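Local coordinates for protein tartronate semialdehyde reductase (Salmonella typhimurium, PDB 1VPD) that probably catalyses the NAD(P)H-dependent reduction of tartronate semialdehyde to D-glycerate, the last step in converting galactarate to D-glycerate, at residues 182-193 / 217-227; 238-249 / 262-272. All coordinates share one frame; numbering follows the deposited sequence.

Interaction 1. Residues 182-193 / 217-227; sequences VALNIAAMSEAL and STVLDAKAPMV
Ser-217 meets helix 182-193 at Asn-185, whose ND2 lies 4.3 Å from Ser-217 CB. Ser-217 is also the N-cap of the helix that follows: its OG accepts from Leu-220 N at 2.8 Å, with an N-H...O angle of 154°. A small hydroxyl residue suits a place where a first-turn N-H needs an acceptor.

Two residues on, Val-219 sets its branched side chain against Asn-185 and Ile-186. CG1 lies 3.6 Å from Ile-186 CG1, the two side chains crossing at about a right angle, while CG2 faces the Val-182 methyl CG1. Beta-branching lets one short residue touch three neighbours along the partner helix. Leu-220 points its CB past the contact, yet CG stands anti to the backbone N (chi1 -175°), and CD1 is brought to 3.7 Å from Met-189 CG.

Met-189, present as selenomethionine, is a knob in a hole formed by Val-219, Leu-220, Ala-224 and Val-227, where the helix axes pass 9.3 Å apart at a crossing angle of -58°. The packing belongs to the all-helical C-terminal domain of the 3-hydroxyisobutyrate dehydrogenase-related enzymes, and the long helix 170-198 supplies the knob.

Further along, Lys-223 lends its methylene part: CB lies 3.9 Å from Met-189 CE, and NZ leads away to a salt bridge with Asp-281. Ala-224, with no bulk beyond CB, lets the selenium settle close to the backbone, SE to Ala-224 N being 3.6 Å. Leu-193 CD1 also approaches the Ala-224 methyl. Pro-225, which has no N-H to give to the previous turn, coincides with a kink in the helix. Beyond it Val-227 meets Met-189 tip to tip, CG2 to CE 4.0 Å, because the methionine chain bends at its last torsion.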
loop_
_atom_site.group_PDB
_atom_site.type_symbol
_atom_site.label_atom_id
_atom_site.label_comp_id
_atom_site.label_asym_id
_atom_site.label_seq_id
_atom_site.Cartn_x
_atom_site.Cartn_y
_atom_site.Cartn_z
ATOM N N VAL A 182 10.488 -0.545 4.969
ATOM C CA VAL A 182 9.711 0.449 5.688
ATOM C C VAL A 182 9.578 0.075 7.167
ATOM O O VAL A 182 9.778 0.921 8.047
ATOM C CB VAL A 182 8.345 0.685 5.030
ATOM C CG1 VAL A 182 7.493 1.620 5.877
ATOM C CG2 VAL A 182 8.524 1.283 3.622
ATOM N N ALA A 183 9.233 -1.180 7.451
ATOM C CA ALA A 183 9.084 -1.617 8.834
ATOM C C ALA A 183 10.381 -1.431 9.595
ATOM O O ALA A 183 10.366 -0.911 10.699
ATOM C CB ALA A 183 8.634 -3.045 8.930
ATOM N N LEU A 184 11.496 -1.868 9.005
ATOM C CA LEU A 184 12.782 -1.802 9.695
ATOM C C LEU A 184 13.273 -0.363 9.856
ATOM O O LEU A 184 13.839 -0.036 10.878
ATOM C CB LEU A 184 13.820 -2.671 8.981
ATOM C CG LEU A 184 13.490 -4.172 9.035
ATOM C CD1 LEU A 184 14.464 -4.980 8.209
ATOM C CD2 LEU A 184 13.506 -4.672 10.479
ATOM N N ASN A 185 13.041 0.502 8.873
ATOM C CA ASN A 185 13.458 1.899 8.966
ATOM C C ASN A 185 12.678 2.589 10.085
ATOM O O ASN A 185 13.241 3.409 10.803
ATOM C CB ASN A 185 13.253 2.659 7.661
ATOM C CG ASN A 185 14.303 2.329 6.586
ATOM O OD1 ASN A 185 15.122 1.391 6.738
ATOM N ND2 ASN A 185 14.302 3.135 5.488
ATOM N N ILE A 186 11.391 2.252 10.241
ATOM C CA ILE A 186 10.602 2.812 11.324
ATOM C C ILE A 186 11.097 2.291 12.674
ATOM O O ILE A 186 11.269 3.064 13.630
ATOM C CB ILE A 186 9.086 2.518 11.167
ATOM C CG1 ILE A 186 8.518 3.245 9.952
ATOM C CG2 ILE A 186 8.327 2.940 12.428
ATOM C CD1 ILE A 186 7.102 2.791 9.606
ATOM N N ALA A 187 11.308 0.982 12.759
ATOM C CA ALA A 187 11.815 0.370 13.990
ATOM C C ALA A 187 13.174 0.949 14.375
ATOM O O ALA A 187 13.418 1.249 15.542
ATOM C CB ALA A 187 11.868 -1.119 13.868
ATOM N N ALA A 188 14.052 1.117 13.390
ATOM C CA ALA A 188 15.381 1.650 13.639
ATOM C C ALA A 188 15.345 3.076 14.157
ATOM O O ALA A 188 16.066 3.424 15.096
ATOM C CB ALA A 188 16.225 1.578 12.340
HETATM N N MSE A 189 14.528 3.912 13.523
HETATM C CA MSE A 189 14.281 5.278 14.002
HETATM C C MSE A 189 13.828 5.252 15.462
HETATM O O MSE A 189 14.324 6.011 16.277
HETATM C CB MSE A 189 13.209 5.965 13.142
HETATM C CG MSE A 189 12.721 7.257 13.724
HETATM SE SE MSE A 189 11.131 7.887 12.835
HETATM C CE MSE A 189 9.921 6.642 13.665
ATOM N N SER A 190 12.888 4.374 15.788
ATOM C CA SER A 190 12.302 4.280 17.123
ATOM C C SER A 190 13.342 3.850 18.163
ATOM O O SER A 190 13.457 4.444 19.243
ATOM C CB SER A 190 11.137 3.289 17.100
ATOM O OG SER A 190 10.108 3.725 16.218
ATOM N N GLU A 191 14.136 2.839 17.801
ATOM C CA GLU A 191 15.186 2.314 18.646
ATOM C C GLU A 191 16.195 3.426 18.953
ATOM O O GLU A 191 16.575 3.630 20.103
ATOM C CB GLU A 191 15.852 1.124 17.936
ATOM C CG GLU A 191 16.864 0.385 18.770
ATOM C CD GLU A 191 17.166 -1.034 18.300
ATOM O OE1 GLU A 191 16.232 -1.854 18.094
ATOM O OE2 GLU A 191 18.365 -1.338 18.187
ATOM N N ALA A 192 16.615 4.142 17.919
ATOM C CA ALA A 192 17.616 5.188 18.048
ATOM C C ALA A 192 17.119 6.419 18.826
ATOM O O ALA A 192 17.831 6.946 19.681
ATOM C CB ALA A 192 18.111 5.601 16.684
ATOM N N LEU A 193 15.922 6.890 18.509
ATOM C CA LEU A 193 15.360 8.062 19.208
ATOM C C LEU A 193 15.069 7.744 20.671
ATOM O O LEU A 193 15.309 8.574 21.539
ATOM C CB LEU A 193 14.103 8.596 18.490
ATOM C CG LEU A 193 14.333 9.214 17.121
ATOM C CD1 LEU A 193 13.001 9.736 16.570
ATOM C CD2 LEU A 193 15.351 10.346 17.132
ATOM N N SER A 217 16.202 9.587 5.849
ATOM C CA SER A 217 15.295 8.774 5.058
ATOM C C SER A 217 13.936 9.406 4.911
ATOM O O SER A 217 13.555 10.279 5.680
ATOM C CB SER A 217 15.130 7.393 5.702
ATOM O OG SER A 217 14.317 7.423 6.870
ATOM N N THR A 218 13.168 8.881 3.959
ATOM C CA THR A 218 11.783 9.274 3.790
ATOM C C THR A 218 10.944 8.907 5.023
ATOM O O THR A 218 10.121 9.696 5.476
ATOM C CB THR A 218 11.266 8.648 2.498
ATOM O OG1 THR A 218 12.112 9.085 1.413
ATOM C CG2 THR A 218 9.840 9.123 2.150
ATOM N N VAL A 219 11.211 7.737 5.615
ATOM C CA VAL A 219 10.562 7.344 6.873
ATOM C C VAL A 219 10.882 8.316 7.999
ATOM O O VAL A 219 9.985 8.716 8.749
ATOM C CB VAL A 219 10.949 5.912 7.293
ATOM C CG1 VAL A 219 10.861 5.721 8.822
ATOM C CG2 VAL A 219 10.047 4.906 6.586
ATOM N N LEU A 220 12.142 8.716 8.118
ATOM C CA LEU A 220 12.532 9.588 9.221
ATOM C C LEU A 220 11.740 10.901 9.156
ATOM O O LEU A 220 11.166 11.346 10.155
ATOM C CB LEU A 220 14.038 9.848 9.225
ATOM C CG LEU A 220 14.563 10.648 10.422
ATOM C CD1 LEU A 220 14.476 9.850 11.692
ATOM C CD2 LEU A 220 16.005 11.074 10.163
ATOM N N ASP A 221 11.705 11.509 7.980
ATOM C CA ASP A 221 11.016 12.801 7.829
ATOM C C ASP A 221 9.500 12.685 7.905
ATOM O O ASP A 221 8.835 13.623 8.356
ATOM C CB ASP A 221 11.409 13.448 6.517
ATOM C CG ASP A 221 12.823 13.972 6.526
ATOM O OD1 ASP A 221 13.304 14.410 7.584
ATOM O OD2 ASP A 221 13.516 13.988 5.510
ATOM N N ALA A 222 8.944 11.556 7.466
ATOM C CA ALA A 222 7.497 11.342 7.545
ATOM C C ALA A 222 7.018 11.018 8.957
ATOM O O ALA A 222 5.966 11.505 9.375
ATOM C CB ALA A 222 7.060 10.222 6.610
ATOM N N LYS A 223 7.790 10.209 9.684
ATOM C CA LYS A 223 7.324 9.584 10.918
ATOM C C LYS A 223 7.879 10.181 12.202
ATOM O O LYS A 223 7.183 10.139 13.219
ATOM C CB LYS A 223 7.568 8.072 10.869
ATOM C CG LYS A 223 6.936 7.366 9.678
ATOM C CD LYS A 223 5.448 7.680 9.509
ATOM C CE LYS A 223 4.775 6.754 8.521
ATOM N NZ LYS A 223 3.301 7.031 8.450
ATOM N N ALA A 224 9.074 10.767 12.190
ATOM C CA ALA A 224 9.602 11.338 13.440
ATOM C C ALA A 224 8.689 12.444 13.977
ATOM O O ALA A 224 8.388 12.462 15.174
ATOM C CB ALA A 224 11.060 11.819 13.323
ATOM N N PRO A 225 8.238 13.353 13.115
ATOM C CA PRO A 225 7.294 14.387 13.571
ATOM C C PRO A 225 6.005 13.798 14.145
ATOM O O PRO A 225 5.525 14.302 15.177
ATOM C CB PRO A 225 7.057 15.220 12.306
ATOM C CG PRO A 225 8.324 15.029 11.527
ATOM C CD PRO A 225 8.609 13.554 11.704
HETATM N N MSE A 226 5.467 12.744 13.526
HETATM C CA MSE A 226 4.245 12.107 14.011
HETATM C C MSE A 226 4.445 11.537 15.405
HETATM O O MSE A 226 3.626 11.750 16.298
HETATM C CB MSE A 226 3.775 11.013 13.045
HETATM C CG MSE A 226 3.349 11.541 11.688
HETATM SE SE MSE A 226 2.655 10.156 10.509
HETATM C CE MSE A 226 1.086 9.575 11.532
ATOM N N VAL A 227 5.529 10.786 15.599
ATOM C CA VAL A 227 5.827 10.238 16.914
ATOM C C VAL A 227 5.928 11.355 17.955
ATOM O O VAL A 227 5.320 11.272 19.016
ATOM C CB VAL A 227 7.140 9.417 16.908
ATOM C CG1 VAL A 227 7.501 8.980 18.317
ATOM C CG2 VAL A 227 7.018 8.210 15.995
#

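Interaction 2. Residues 238-249 / 262-272; sequences IDLHIKDLANAL and TAAVMEMMQAL
Lys-243 NZ reaches Asp-244 OD1 from above the carboxylate plane, a salt bridge of 2.8 Å, and also gives a hydrogen bond to Ser-100 O. Lys-243 and Asp-244 lie off the face of helix 238-249 that meets 262-272; that face is mostly apolar.

There Met-269, a selenomethionine, runs out extended and lays CE over one face of the His-241 ring, 4.0 Å from its centroid, a CH-pi contact. His-241 NE2 bonds to Gln-179 O, which limits the ring's rotation. Nearer the backbone, Ile-242 CG1 slides past Met-269 CB at 3.6 Å.

Met-266 takes a bent course instead, and its CE ends 3.5 Å from Ile-242 O and equally near Ala-246 N, where a small alanine leaves room. Leu-245 is the return knob, with CD1 4.0 Å from Met-269 SE and CD2 beside the Thr-262 methyl. Leu-249 closes the row over Ala-263 and Met-266.

Flexible methionines suit such uneven grooves. The axes lie 10.1 Å apart at 148°, roughly antiparallel: knobs-into-holes packing of an alpha-alpha pair in the helical C-terminal domain, beside the predicted NAD-binding residue Lys-243 and a bound tartrate near His-241.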
loop_
_atom_site.group_PDB
_atom_site.type_symbol
_atom_site.label_atom_id
_atom_site.label_comp_id
_atom_site.label_asym_id
_atom_site.label_seq_id
_atom_site.Cartn_x
_atom_site.Cartn_y
_atom_site.Cartn_z
ATOM N N ILE A 238 -0.961 -0.613 11.570
ATOM C CA ILE A 238 -0.122 -1.736 11.991
ATOM C C ILE A 238 -0.696 -3.091 11.524
ATOM O O ILE A 238 0.058 -3.942 11.041
ATOM C CB ILE A 238 0.057 -1.728 13.534
ATOM C CG1 ILE A 238 1.028 -0.625 13.978
ATOM C CG2 ILE A 238 0.494 -3.099 14.048
ATOM C CD1 ILE A 238 2.507 -0.973 13.770
ATOM N N ASP A 239 -2.016 -3.276 11.597
ATOM C CA ASP A 239 -2.607 -4.534 11.176
ATOM C C ASP A 239 -2.340 -4.876 9.703
ATOM O O ASP A 239 -2.176 -6.059 9.369
ATOM C CB ASP A 239 -4.105 -4.610 11.509
ATOM C CG ASP A 239 -4.368 -4.891 12.966
ATOM O OD1 ASP A 239 -3.470 -5.419 13.681
ATOM O OD2 ASP A 239 -5.469 -4.607 13.494
ATOM N N LEU A 240 -2.323 -3.863 8.840
ATOM C CA LEU A 240 -1.965 -4.060 7.439
ATOM C C LEU A 240 -0.476 -4.361 7.255
ATOM O O LEU A 240 -0.120 -5.208 6.444
ATOM C CB LEU A 240 -2.372 -2.867 6.576
ATOM C CG LEU A 240 -3.880 -2.659 6.493
ATOM C CD1 LEU A 240 -4.155 -1.333 5.773
ATOM C CD2 LEU A 240 -4.546 -3.816 5.782
ATOM N N HIS A 241 0.383 -3.704 8.028
ATOM C CA HIS A 241 1.805 -3.976 7.927
ATOM C C HIS A 241 2.117 -5.392 8.423
ATOM O O HIS A 241 2.985 -6.047 7.853
ATOM C CB HIS A 241 2.666 -2.913 8.621
ATOM C CG HIS A 241 3.971 -2.679 7.927
ATOM N ND1 HIS A 241 4.607 -1.458 7.926
ATOM C CD2 HIS A 241 4.766 -3.521 7.215
ATOM C CE1 HIS A 241 5.733 -1.553 7.231
ATOM N NE2 HIS A 241 5.857 -2.796 6.793
ATOM N N ILE A 242 1.375 -5.881 9.419
ATOM C CA ILE A 242 1.492 -7.262 9.869
ATOM C C ILE A 242 1.229 -8.230 8.712
ATOM O O ILE A 242 1.977 -9.186 8.515
ATOM C CB ILE A 242 0.544 -7.561 11.078
ATOM C CG1 ILE A 242 1.118 -6.921 12.349
ATOM C CG2 ILE A 242 0.362 -9.066 11.262
ATOM C CD1 ILE A 242 0.189 -6.919 13.563
ATOM N N LYS A 243 0.169 -7.981 7.955
ATOM C CA LYS A 243 -0.161 -8.810 6.785
ATOM C C LYS A 243 0.975 -8.796 5.760
ATOM O O LYS A 243 1.350 -9.858 5.239
ATOM C CB LYS A 243 -1.497 -8.361 6.186
ATOM C CG LYS A 243 -1.859 -8.913 4.814
ATOM C CD LYS A 243 -1.362 -8.055 3.662
ATOM C CE LYS A 243 -1.901 -6.619 3.683
ATOM N NZ LYS A 243 -1.483 -5.818 2.467
ATOM N N ASP A 244 1.546 -7.618 5.510
ATOM C CA ASP A 244 2.669 -7.522 4.573
ATOM C C ASP A 244 3.887 -8.289 5.097
ATOM O O ASP A 244 4.546 -8.983 4.330
ATOM C CB ASP A 244 3.075 -6.080 4.297
ATOM C CG ASP A 244 2.074 -5.329 3.447
ATOM O OD1 ASP A 244 1.282 -5.962 2.688
ATOM O OD2 ASP A 244 2.024 -4.085 3.512
ATOM N N LEU A 245 4.218 -8.153 6.380
ATOM C CA LEU A 245 5.355 -8.902 6.910
ATOM C C LEU A 245 5.102 -10.411 6.920
ATOM O O LEU A 245 6.037 -11.186 6.692
ATOM C CB LEU A 245 5.802 -8.420 8.296
ATOM C CG LEU A 245 6.246 -6.961 8.410
ATOM C CD1 LEU A 245 6.980 -6.787 9.742
ATOM C CD2 LEU A 245 7.125 -6.504 7.228
ATOM N N ALA A 246 3.867 -10.832 7.198
ATOM C CA ALA A 246 3.509 -12.242 7.088
ATOM C C ALA A 246 3.777 -12.754 5.681
ATOM O O ALA A 246 4.349 -13.826 5.506
ATOM C CB ALA A 246 2.062 -12.468 7.467
ATOM N N ASN A 247 3.380 -11.979 4.674
ATOM C CA ASN A 247 3.653 -12.348 3.294
ATOM C C ASN A 247 5.156 -12.392 2.991
ATOM O O ASN A 247 5.625 -13.317 2.314
ATOM C CB ASN A 247 2.925 -11.407 2.332
ATOM C CG ASN A 247 1.413 -11.612 2.349
ATOM O OD1 ASN A 247 0.905 -12.682 2.776
ATOM N ND2 ASN A 247 0.675 -10.618 1.850
ATOM N N ALA A 248 5.908 -11.426 3.528
ATOM C CA ALA A 248 7.356 -11.395 3.310
ATOM C C ALA A 248 8.027 -12.620 3.914
ATOM O O ALA A 248 8.877 -13.262 3.288
ATOM C CB ALA A 248 7.957 -10.124 3.852
ATOM N N LEU A 249 7.623 -12.965 5.128
ATOM C CA LEU A 249 8.179 -14.128 5.814
ATOM C C LEU A 249 7.799 -15.417 5.106
ATOM O O LEU A 249 8.639 -16.304 4.947
ATOM C CB LEU A 249 7.717 -14.140 7.274
ATOM C CG LEU A 249 8.431 -13.090 8.130
ATOM C CD1 LEU A 249 7.599 -12.763 9.359
ATOM C CD2 LEU A 249 9.800 -13.526 8.558
ATOM N N THR A 262 13.166 -8.664 10.030
ATOM C CA THR A 262 11.734 -8.698 9.761
ATOM C C THR A 262 11.034 -9.628 10.747
ATOM O O THR A 262 9.981 -9.289 11.302
ATOM C CB THR A 262 11.469 -9.151 8.303
ATOM O OG1 THR A 262 12.015 -8.208 7.370
ATOM C CG2 THR A 262 9.996 -9.197 8.022
ATOM N N ALA A 263 11.613 -10.799 10.986
ATOM C CA ALA A 263 11.033 -11.734 11.955
ATOM C C ALA A 263 10.934 -11.086 13.337
ATOM O O ALA A 263 9.909 -11.222 14.025
ATOM C CB ALA A 263 11.806 -13.012 12.007
ATOM N N ALA A 264 11.967 -10.349 13.736
ATOM C CA ALA A 264 11.943 -9.637 15.021
ATOM C C ALA A 264 10.892 -8.543 15.048
ATOM O O ALA A 264 10.122 -8.446 16.021
ATOM C CB ALA A 264 13.305 -9.062 15.363
ATOM N N VAL A 265 10.833 -7.719 14.010
ATOM C CA VAL A 265 9.851 -6.620 14.005
ATOM C C VAL A 265 8.411 -7.149 13.929
ATOM O O VAL A 265 7.507 -6.574 14.538
ATOM C CB VAL A 265 10.186 -5.584 12.931
ATOM C CG1 VAL A 265 9.079 -4.559 12.799
ATOM C CG2 VAL A 265 11.503 -4.924 13.277
HETATM N N MSE A 266 8.213 -8.279 13.268
HETATM C CA MSE A 266 6.920 -8.953 13.292
HETATM C C MSE A 266 6.453 -9.254 14.714
HETATM O O MSE A 266 5.288 -8.982 15.039
HETATM C CB MSE A 266 6.918 -10.230 12.454
HETATM C CG MSE A 266 5.722 -11.133 12.677
HETATM SE SE MSE A 266 4.032 -10.261 12.144
HETATM C CE MSE A 266 3.607 -11.415 10.641
ATOM N N GLU A 267 7.342 -9.755 15.565
ATOM C CA GLU A 267 6.962 -10.053 16.940
ATOM C C GLU A 267 6.653 -8.767 17.700
ATOM O O GLU A 267 5.758 -8.769 18.555
ATOM C CB GLU A 267 8.022 -10.893 17.649
ATOM C CG GLU A 267 8.232 -12.279 16.998
ATOM C CD GLU A 267 6.948 -13.060 16.793
ATOM O OE1 GLU A 267 6.194 -13.217 17.788
ATOM O OE2 GLU A 267 6.700 -13.522 15.639
HETATM N N MSE A 268 7.375 -7.690 17.411
HETATM C CA MSE A 268 7.055 -6.382 17.991
HETATM C C MSE A 268 5.639 -5.941 17.594
HETATM O O MSE A 268 4.863 -5.435 18.445
HETATM C CB MSE A 268 8.051 -5.296 17.547
HETATM C CG MSE A 268 9.491 -5.592 17.921
HETATM SE SE MSE A 268 10.628 -4.136 17.330
HETATM C CE MSE A 268 12.305 -5.102 17.572
HETATM N N MSE A 269 5.307 -6.104 16.318
HETATM C CA MSE A 269 3.976 -5.765 15.841
HETATM C C MSE A 269 2.896 -6.655 16.461
HETATM O O MSE A 269 1.795 -6.158 16.764
HETATM C CB MSE A 269 3.922 -5.793 14.311
HETATM C CG MSE A 269 4.735 -4.696 13.650
HETATM SE SE MSE A 269 4.282 -4.626 11.778
HETATM C CE MSE A 269 5.515 -3.180 11.295
ATOM N N GLN A 270 3.205 -7.934 16.723
ATOM C CA GLN A 270 2.254 -8.794 17.463
ATOM C C GLN A 270 1.986 -8.232 18.869
ATOM O O GLN A 270 0.833 -8.196 19.331
ATOM C CB GLN A 270 2.727 -10.255 17.516
ATOM C CG GLN A 270 2.751 -10.918 16.152
ATOM C CD GLN A 270 1.357 -11.211 15.596
ATOM O OE1 GLN A 270 0.393 -11.400 16.366
ATOM N NE2 GLN A 270 1.238 -11.231 14.265
ATOM N N ALA A 271 3.039 -7.775 19.543
ATOM C CA ALA A 271 2.877 -7.161 20.849
ATOM C C ALA A 271 2.007 -5.899 20.766
ATOM O O ALA A 271 1.126 -5.696 21.625
ATOM C CB ALA A 271 4.240 -6.851 21.474
ATOM N N LEU A 272 2.250 -5.066 19.752
ATOM C CA LEU A 272 1.468 -3.838 19.561
ATOM C C LEU A 272 -0.005 -4.143 19.319
ATOM O O LEU A 272 -0.889 -3.491 19.909
ATOM C CB LEU A 272 2.039 -3.004 18.427
ATOM C CG LEU A 272 3.339 -2.281 18.777
ATOM C CD1 LEU A 272 4.024 -1.770 17.551
ATOM C CD2 LEU A 272 3.079 -1.142 19.785
#

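Overall arrangement
Both interactions lie in the helical C-terminal domain and follow one another along the chain. They pair different helices: 170-198 with 218-228 in interaction 1, 238-255 with 260-274 in interaction 2. Interaction 2 is the more buried and the larger, 623 against 420 Å², with several interlocking knobs rather than one; interaction 1 has a steeper crossing and is only partly buried. Neither has a hydrogen bond between its segments. Helix 182-193 bridges the two: Ala-183 packs on His-241, and Leu-184 and Ala-187 on Val-265. Where they approach each other, Val-182 and His-241 both lie near a bound tartrate, and near Lys-175, the predicted active-site residue.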